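Local coordinates for maltose-binding protein MalE1 (Thermotoga maritima, PDB 6DTU) that binds maltotetraose and probably serves as a periplasmic receptor that passes maltose-type sugars to a membrane transport system, at residues A[57-60]-A[64-67]; A[68-73]-A[95-100]; A[48-53]-A[72-77]. One frame throughout, in Å; residues are numbered along the deposited sequence.

Contact 1: residues A[57-60]-A[64-67]; sequences DIIV and DWVG. With GLC (alpha-D-glucopyranose), chain C.
In the maltotetraose pocket of this bacterial solute-binding protein, the indole of Trp65 rests against Ile59 and Val60 of strand 58-62. The strand runs toward the sugar, and a short turn leads from it into helix 66-71. Asp64 and Trp65 come just after the strand. Ile59 sends CD1 to the benzo part of the indole, 4.0 Å from Trp65 CZ3, with CE3 at nearly the same distance. The methyl approaches the ring at a slant. The backbone of Val60 also takes part: its carbonyl O lies 3.7 Å from Trp65 CH2. The CB of Val60 points away from Trp65, and its side chain touches Ile7 and Cys9 of strand 4-9. In Trp65, CG lies beside the backbone N (chi1 -55°), which turns the indole toward the strand. The six-membered ring lies near Ile59 and Val60, and NE1 lies near glucose O3.

Trp65 NE1 donates to glucose O3 at 2.9 Å. The oxygen lies at the ring edge, in the indole plane, but the bond is bent, with an N-H...O angle of 138°. Asp64 grips the same glucose with both carboxylate oxygens. Glucose O2 donates to Asp64 OD1 at 2.7 Å, and glucose O3 donates to Asp64 OD2 at 2.8 Å. O3 is therefore acceptor and donor at once. Around the indole, Lys43 makes a cation-pi contact, the ring of Phe39 meets it at an inclined angle, and Met267 of strand 260-268 touches it. A second glucose unit also touches Trp65.

The indole packs at its benzo end and donates at its N-H. The packing probably helps to hold it in place. The Asp64 carboxylate takes two neighbouring hydroxyls, a bidentate grip that would restrict the rotation of this glucose as well as its position.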
loop_
_atom_site.group_PDB
_atom_site.type_symbol
_atom_site.label_atom_id
_atom_site.label_comp_id
_atom_site.label_asym_id
_atom_site.label_seq_id
_atom_site.Cartn_x
_atom_site.Cartn_y
_atom_site.Cartn_z
ATOM N N ASP A 57 20.313 -7.978 -1.027
ATOM C CA ASP A 57 20.476 -8.002 -2.479
ATOM C C ASP A 57 19.186 -7.650 -3.200
ATOM O O ASP A 57 19.236 -7.111 -4.309
ATOM C CB ASP A 57 20.963 -9.374 -2.918
ATOM C CG ASP A 57 22.207 -9.801 -2.153
ATOM O OD1 ASP A 57 23.297 -9.277 -2.449
ATOM O OD2 ASP A 57 22.113 -10.643 -1.223
ATOM N N ILE A 58 18.043 -7.997 -2.612
ATOM C CA ILE A 58 16.729 -7.765 -3.199
ATOM C C ILE A 58 15.819 -7.229 -2.107
ATOM O O ILE A 58 15.821 -7.755 -0.989
ATOM C CB ILE A 58 16.174 -9.097 -3.733
ATOM C CG1 ILE A 58 17.028 -9.616 -4.902
ATOM C CG2 ILE A 58 14.716 -8.985 -4.126
ATOM C CD1 ILE A 58 16.676 -11.055 -5.313
ATOM N N ILE A 59 15.049 -6.184 -2.410
ATOM C CA ILE A 59 14.042 -5.685 -1.482
ATOM C C ILE A 59 12.679 -5.786 -2.150
ATOM O O ILE A 59 12.543 -5.641 -3.368
ATOM C CB ILE A 59 14.331 -4.255 -0.935
ATOM C CG1 ILE A 59 14.351 -3.229 -2.080
ATOM C CG2 ILE A 59 15.611 -4.251 -0.114
ATOM C CD1 ILE A 59 14.450 -1.783 -1.607
ATOM N N VAL A 60 11.662 -6.032 -1.337
ATOM C CA VAL A 60 10.291 -6.146 -1.814
ATOM C C VAL A 60 9.505 -4.983 -1.230
ATOM O O VAL A 60 9.513 -4.774 -0.014
ATOM C CB VAL A 60 9.668 -7.497 -1.415
ATOM C CG1 VAL A 60 8.261 -7.607 -1.969
ATOM C CG2 VAL A 60 10.556 -8.682 -1.849
ATOM N N ASP A 64 6.138 3.538 -5.027
ATOM C CA ASP A 64 6.455 4.936 -4.723
ATOM C C ASP A 64 7.913 5.112 -4.329
ATOM O O ASP A 64 8.427 6.232 -4.409
ATOM C CB ASP A 64 5.559 5.502 -3.613
ATOM C CG ASP A 64 5.722 4.765 -2.279
ATOM O OD1 ASP A 64 5.338 3.577 -2.237
ATOM O OD2 ASP A 64 6.212 5.377 -1.302
ATOM N N TRP A 65 8.597 4.037 -3.928
ATOM C CA TRP A 65 10.004 4.135 -3.559
ATOM C C TRP A 65 10.917 4.343 -4.761
ATOM O O TRP A 65 12.058 4.779 -4.576
ATOM C CB TRP A 65 10.471 2.839 -2.907
ATOM C CG TRP A 65 9.712 2.353 -1.723
ATOM C CD1 TRP A 65 8.702 2.991 -1.054
ATOM C CD2 TRP A 65 9.926 1.110 -1.054
ATOM N NE1 TRP A 65 8.281 2.216 0.009
ATOM C CE2 TRP A 65 9.011 1.052 0.023
ATOM C CE3 TRP A 65 10.803 0.032 -1.264
ATOM C CZ2 TRP A 65 8.954 -0.040 0.907
ATOM C CZ3 TRP A 65 10.734 -1.064 -0.392
ATOM C CH2 TRP A 65 9.796 -1.099 0.653
ATOM N N VAL A 66 10.449 4.064 -5.983
ATOM C CA VAL A 66 11.365 3.851 -7.108
ATOM C C VAL A 66 12.179 5.106 -7.418
ATOM O O VAL A 66 13.402 5.040 -7.581
ATOM C CB VAL A 66 10.609 3.336 -8.349
ATOM C CG1 VAL A 66 11.502 3.395 -9.564
ATOM C CG2 VAL A 66 10.120 1.932 -8.137
ATOM N N GLY A 67 11.514 6.256 -7.572
ATOM C CA GLY A 67 12.239 7.458 -7.969
ATOM C C GLY A 67 13.346 7.847 -7.005
ATOM O O GLY A 67 14.477 8.115 -7.415
HETATM C C1 GLC C . 2.730 3.652 1.739
HETATM C C2 GLC C . 3.991 3.849 0.994
HETATM C C3 GLC C . 5.174 3.902 1.911
HETATM C C4 GLC C . 5.060 4.995 2.899
HETATM C C5 GLC C . 3.764 4.842 3.733
HETATM C C6 GLC C . 3.539 5.945 4.573
HETATM O O2 GLC C . 4.167 2.733 0.077
HETATM O O3 GLC C . 6.392 4.088 1.122
HETATM O O4 GLC C . 6.204 4.906 3.792
HETATM O O5 GLC C . 2.565 4.727 2.739
HETATM O O6 GLC C . 2.373 5.694 5.328
#

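Contact 2: residues A[68-73]-A[95-100]; sequences ELAVNG and FSYGGK
Ala70 and Tyr97 mark the closest approach of the two backbones, with their CA atoms 7.3 Å apart. Residues 68-73 form the last turn of helix 66-71 and its exit. Residues 95-100 leave helix 89-94 and fold into a tight beta hairpin. The hairpin turn is type I', from Tyr97 to Lys100, with Gly98 and Gly99 at its corners, both at positive phi. It is closed by two backbone bonds: Tyr97 N to Lys100 O at 2.9 Å and Lys100 N to Tyr97 O at 3.2 Å. The helix ends in a Schellman motif. Gly73 takes a positive phi (71°), and its N bonds back to Ala70 O at 3.0 Å. Leu74 N probably bonds to Leu69 O as the second link of the motif.

The contact joins this helix end to the hairpin at the protein surface, and the side chains that meet are apolar or aromatic. Tyr97 carries one side of it alone. Its CG is trans to the backbone N (chi1 -176°), which extends the phenol ring from the hairpin across to the helix. There Ala70 CB approaches the inner part of the ring, 4.2 Å from Tyr97 CD2. Val71 meets the outer part at an oblique angle, through CG1. Val66, one turn back on the same helix, also touches Tyr97, as does Pro335 from a loop. Ala70 in turn packs on Tyr102 of strand 100-109, the strand that the hairpin turn leads into.

Ser96 OG bonds to Leu92 O in helix 89-94, and Ser96 O is held by Asn333. The tightest point between helix and hairpin is Val71 CG1, 3.4 Å from Tyr97 CE2 and 3.7 Å from Tyr97 OH.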
loop_
_atom_site.group_PDB
_atom_site.type_symbol
_atom_site.label_atom_id
_atom_site.label_comp_id
_atom_site.label_asym_id
_atom_site.label_seq_id
_atom_site.Cartn_x
_atom_site.Cartn_y
_atom_site.Cartn_z
ATOM N N GLU A 68 13.041 7.874 -5.705
ATOM C CA GLU A 68 14.065 8.193 -4.716
ATOM C C GLU A 68 15.234 7.210 -4.793
ATOM O O GLU A 68 16.401 7.615 -4.796
ATOM C CB GLU A 68 13.448 8.214 -3.319
ATOM C CG GLU A 68 14.454 8.514 -2.212
ATOM C CD GLU A 68 13.868 8.416 -0.824
ATOM O OE1 GLU A 68 12.766 7.848 -0.654
ATOM O OE2 GLU A 68 14.527 8.895 0.118
ATOM N N LEU A 69 14.945 5.904 -4.829
ATOM C CA LEU A 69 16.034 4.939 -4.843
ATOM C C LEU A 69 16.825 4.977 -6.151
ATOM O O LEU A 69 18.043 4.771 -6.137
ATOM C CB LEU A 69 15.508 3.545 -4.525
ATOM C CG LEU A 69 14.912 3.409 -3.128
ATOM C CD1 LEU A 69 14.371 2.003 -2.928
ATOM C CD2 LEU A 69 15.890 3.766 -2.006
ATOM N N ALA A 70 16.166 5.261 -7.276
ATOM C CA ALA A 70 16.864 5.279 -8.561
ATOM C C ALA A 70 17.778 6.489 -8.679
ATOM O O ALA A 70 18.920 6.368 -9.138
ATOM C CB ALA A 70 15.853 5.245 -9.706
ATOM N N VAL A 71 17.291 7.671 -8.288
ATOM C CA VAL A 71 18.109 8.875 -8.429
ATOM C C VAL A 71 19.275 8.860 -7.452
ATOM O O VAL A 71 20.310 9.490 -7.708
ATOM C CB VAL A 71 17.281 10.164 -8.285
ATOM C CG1 VAL A 71 16.131 10.172 -9.268
ATOM C CG2 VAL A 71 16.811 10.345 -6.871
ATOM N N ASN A 72 19.129 8.174 -6.318
ATOM C CA ASN A 72 20.227 8.002 -5.374
ATOM C C ASN A 72 21.183 6.893 -5.802
ATOM O O ASN A 72 22.163 6.636 -5.092
ATOM C CB ASN A 72 19.702 7.670 -3.969
ATOM C CG ASN A 72 18.845 8.781 -3.355
ATOM O OD1 ASN A 72 18.844 9.923 -3.809
ATOM N ND2 ASN A 72 18.105 8.429 -2.304
ATOM N N GLY A 73 20.907 6.223 -6.917
ATOM C CA GLY A 73 21.776 5.172 -7.413
ATOM C C GLY A 73 21.776 3.900 -6.584
ATOM O O GLY A 73 22.761 3.151 -6.612
ATOM N N PHE A 95 7.000 0.811 -11.855
ATOM C CA PHE A 95 8.348 0.501 -11.396
ATOM C C PHE A 95 9.429 1.035 -12.320
ATOM O O PHE A 95 10.590 0.617 -12.219
ATOM C CB PHE A 95 8.494 -0.999 -11.172
ATOM C CG PHE A 95 8.102 -1.392 -9.792
ATOM C CD1 PHE A 95 9.021 -1.294 -8.764
ATOM C CD2 PHE A 95 6.819 -1.840 -9.518
ATOM C CE1 PHE A 95 8.676 -1.624 -7.475
ATOM C CE2 PHE A 95 6.438 -2.169 -8.208
ATOM C CZ PHE A 95 7.383 -2.060 -7.181
ATOM N N SER A 96 9.077 1.972 -13.187
ATOM C CA SER A 96 10.008 2.576 -14.119
ATOM C C SER A 96 10.246 4.043 -13.790
ATOM O O SER A 96 9.356 4.729 -13.284
ATOM C CB SER A 96 9.468 2.434 -15.535
ATOM O OG SER A 96 9.408 1.048 -15.882
ATOM N N TYR A 97 11.464 4.512 -14.065
ATOM C CA TYR A 97 11.801 5.907 -13.799
ATOM C C TYR A 97 12.954 6.312 -14.710
ATOM O O TYR A 97 13.901 5.543 -14.893
ATOM C CB TYR A 97 12.195 6.107 -12.327
ATOM C CG TYR A 97 12.469 7.554 -11.970
ATOM C CD1 TYR A 97 11.437 8.402 -11.579
ATOM C CD2 TYR A 97 13.753 8.086 -12.066
ATOM C CE1 TYR A 97 11.681 9.728 -11.263
ATOM C CE2 TYR A 97 13.998 9.400 -11.765
ATOM C CZ TYR A 97 12.974 10.216 -11.364
ATOM O OH TYR A 97 13.251 11.527 -11.072
ATOM N N GLY A 98 12.855 7.515 -15.290
ATOM C CA GLY A 98 13.897 8.022 -16.174
ATOM C C GLY A 98 14.213 7.124 -17.350
ATOM O O GLY A 98 15.367 7.062 -17.795
ATOM N N GLY A 99 13.212 6.414 -17.868
ATOM C CA GLY A 99 13.369 5.556 -19.023
ATOM C C GLY A 99 13.790 4.128 -18.755
ATOM O O GLY A 99 13.903 3.346 -19.707
ATOM N N LYS A 100 14.033 3.749 -17.507
ATOM C CA LYS A 100 14.516 2.412 -17.197
ATOM C C LYS A 100 13.581 1.719 -16.217
ATOM O O LYS A 100 12.923 2.363 -15.405
ATOM C CB LYS A 100 15.909 2.466 -16.579
ATOM C CG LYS A 100 16.966 3.114 -17.490
ATOM C CD LYS A 100 18.323 3.162 -16.818
ATOM C CE LYS A 100 19.339 3.866 -17.691
ATOM N NZ LYS A 100 20.727 3.698 -17.181
#

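Contact 3: residues A[48-53]-A[72-77]; sequences TAAPEG and NGLIEP
Ala49 O is gripped by two amides at the end of helix 39-49. Gln54 N reaches back to it, and Glu52 N adds a weak bond. Gly53 N bonds to Ala50 O at 3.1 Å, and Gly53 has the positive phi of a Schellman motif. This helix end presents Ala50 and Pro51 to Leu74, which lies just beyond the end of helix 66-71.

On the Leu74 side a single methyl, CD2, makes the contact. Leu74 CD2 lies 4.1 Å from Ala50 CB and 4.2 Å from Pro51 CG. The CA atoms of Ala50 and Leu74 are 6.9 Å apart, near enough for the short alanine side chain to touch. Leu74 has CG beside its backbone N and anti to its carbonyl carbon (chi1 -65°), and this directs the branched end at the helix. The Pro51 and Leu74 side chains cross at about a right angle. Phe46 and Leu47, farther back on helix 39-49, also touch Leu74. Its backbone pairs with Ala270.

The contact is wholly apolar. It joins the ends of two helices by van der Waals packing, while the carbonyls Ala49 O and Ala50 O are bonded by the amides of the turn that follows.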
loop_
_atom_site.group_PDB
_atom_site.type_symbol
_atom_site.label_atom_id
_atom_site.label_comp_id
_atom_site.label_asym_id
_atom_site.label_seq_id
_atom_site.Cartn_x
_atom_site.Cartn_y
_atom_site.Cartn_z
ATOM N N THR A 48 19.965 3.529 4.625
ATOM C CA THR A 48 21.100 3.540 5.538
ATOM C C THR A 48 22.101 2.438 5.189
ATOM O O THR A 48 23.309 2.689 5.119
ATOM C CB THR A 48 20.610 3.342 6.977
ATOM O OG1 THR A 48 19.748 4.422 7.360
ATOM C CG2 THR A 48 21.793 3.292 7.939
ATOM N N ALA A 49 21.620 1.213 4.964
ATOM C CA ALA A 49 22.516 0.069 4.864
ATOM C C ALA A 49 23.128 -0.101 3.472
ATOM O O ALA A 49 24.250 -0.603 3.346
ATOM C CB ALA A 49 21.784 -1.213 5.270
ATOM N N ALA A 50 22.397 0.235 2.413
ATOM C CA ALA A 50 22.920 -0.031 1.072
ATOM C C ALA A 50 24.256 0.646 0.793
ATOM O O ALA A 50 25.182 -0.041 0.326
ATOM C CB ALA A 50 21.858 0.217 -0.006
ATOM N N PRO A 51 24.443 1.939 1.069
ATOM C CA PRO A 51 25.773 2.549 0.877
ATOM C C PRO A 51 26.859 1.954 1.766
ATOM O O PRO A 51 28.047 2.119 1.467
ATOM C CB PRO A 51 25.533 4.026 1.216
ATOM C CG PRO A 51 24.071 4.237 1.086
ATOM C CD PRO A 51 23.439 2.930 1.496
ATOM N N GLU A 52 26.501 1.317 2.871
ATOM C CA GLU A 52 27.480 0.721 3.764
ATOM C C GLU A 52 27.839 -0.699 3.382
ATOM O O GLU A 52 28.635 -1.332 4.089
ATOM C CB GLU A 52 26.970 0.742 5.207
ATOM C CG GLU A 52 26.829 2.134 5.772
ATOM C CD GLU A 52 28.156 2.873 5.803
ATOM O OE1 GLU A 52 29.137 2.306 6.324
ATOM O OE2 GLU A 52 28.222 4.013 5.298
ATOM N N GLY A 53 27.297 -1.211 2.281
ATOM C CA GLY A 53 27.550 -2.578 1.885
ATOM C C GLY A 53 26.795 -3.611 2.677
ATOM O O GLY A 53 27.145 -4.795 2.610
ATOM N N ASN A 72 19.129 8.174 -6.318
ATOM C CA ASN A 72 20.227 8.002 -5.374
ATOM C C ASN A 72 21.183 6.893 -5.802
ATOM O O ASN A 72 22.163 6.636 -5.092
ATOM C CB ASN A 72 19.702 7.670 -3.969
ATOM C CG ASN A 72 18.845 8.781 -3.355
ATOM O OD1 ASN A 72 18.844 9.923 -3.809
ATOM N ND2 ASN A 72 18.105 8.429 -2.304
ATOM N N GLY A 73 20.907 6.223 -6.917
ATOM C CA GLY A 73 21.776 5.172 -7.413
ATOM C C GLY A 73 21.776 3.900 -6.584
ATOM O O GLY A 73 22.761 3.151 -6.612
ATOM N N LEU A 74 20.680 3.605 -5.882
ATOM C CA LEU A 74 20.668 2.481 -4.958
ATOM C C LEU A 74 19.973 1.226 -5.477
ATOM O O LEU A 74 20.206 0.158 -4.919
ATOM C CB LEU A 74 20.016 2.874 -3.632
ATOM C CG LEU A 74 20.755 3.930 -2.818
ATOM C CD1 LEU A 74 20.012 4.127 -1.532
ATOM C CD2 LEU A 74 22.181 3.477 -2.535
ATOM N N ILE A 75 19.118 1.320 -6.489
ATOM C CA ILE A 75 18.484 0.145 -7.085
ATOM C C ILE A 75 18.911 0.074 -8.540
ATOM O O ILE A 75 19.156 1.098 -9.186
ATOM C CB ILE A 75 16.939 0.071 -6.915
ATOM C CG1 ILE A 75 16.280 1.378 -7.374
ATOM C CG2 ILE A 75 16.572 -0.309 -5.482
ATOM C CD1 ILE A 75 14.767 1.327 -7.396
ATOM N N GLU A 76 19.045 -1.164 -9.042
ATOM C CA GLU A 76 19.686 -1.473 -10.308
ATOM C C GLU A 76 18.662 -1.535 -11.437
ATOM O O GLU A 76 17.599 -2.145 -11.283
ATOM C CB GLU A 76 20.378 -2.824 -10.188
ATOM C CG GLU A 76 21.144 -3.285 -11.402
ATOM C CD GLU A 76 22.427 -2.492 -11.658
ATOM O OE1 GLU A 76 22.824 -1.691 -10.792
ATOM O OE2 GLU A 76 23.060 -2.712 -12.727
ATOM N N PRO A 77 18.936 -0.946 -12.605
ATOM C CA PRO A 77 18.017 -1.125 -13.732
ATOM C C PRO A 77 17.924 -2.597 -14.117
ATOM O O PRO A 77 18.908 -3.346 -14.037
ATOM C CB PRO A 77 18.666 -0.308 -14.855
ATOM C CG PRO A 77 19.580 0.655 -14.153
ATOM C CD PRO A 77 20.090 -0.105 -12.956
#

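The three contacts lie on the same side of the chain's centre. The centre of contact 1 is about 10 Å from those of contacts 2 and 3, which are about 12 Å apart. Helix 66-71 ties them together: its first residues lie in contact 1, it ends in contact 2, and it runs into the loop of contact 3. Asn72 and Gly73 belong to both of these last two. Along the chain, contact 1 is nested inside the loop closed by contact 3, and contact 2 follows contact 1. Contacts 1 and 2 reach the same mixed sheet. Contact 1 holds pocket residues. Contacts 2 and 3 are packing behind it, joined by direct touches such as Val66 with Phe95.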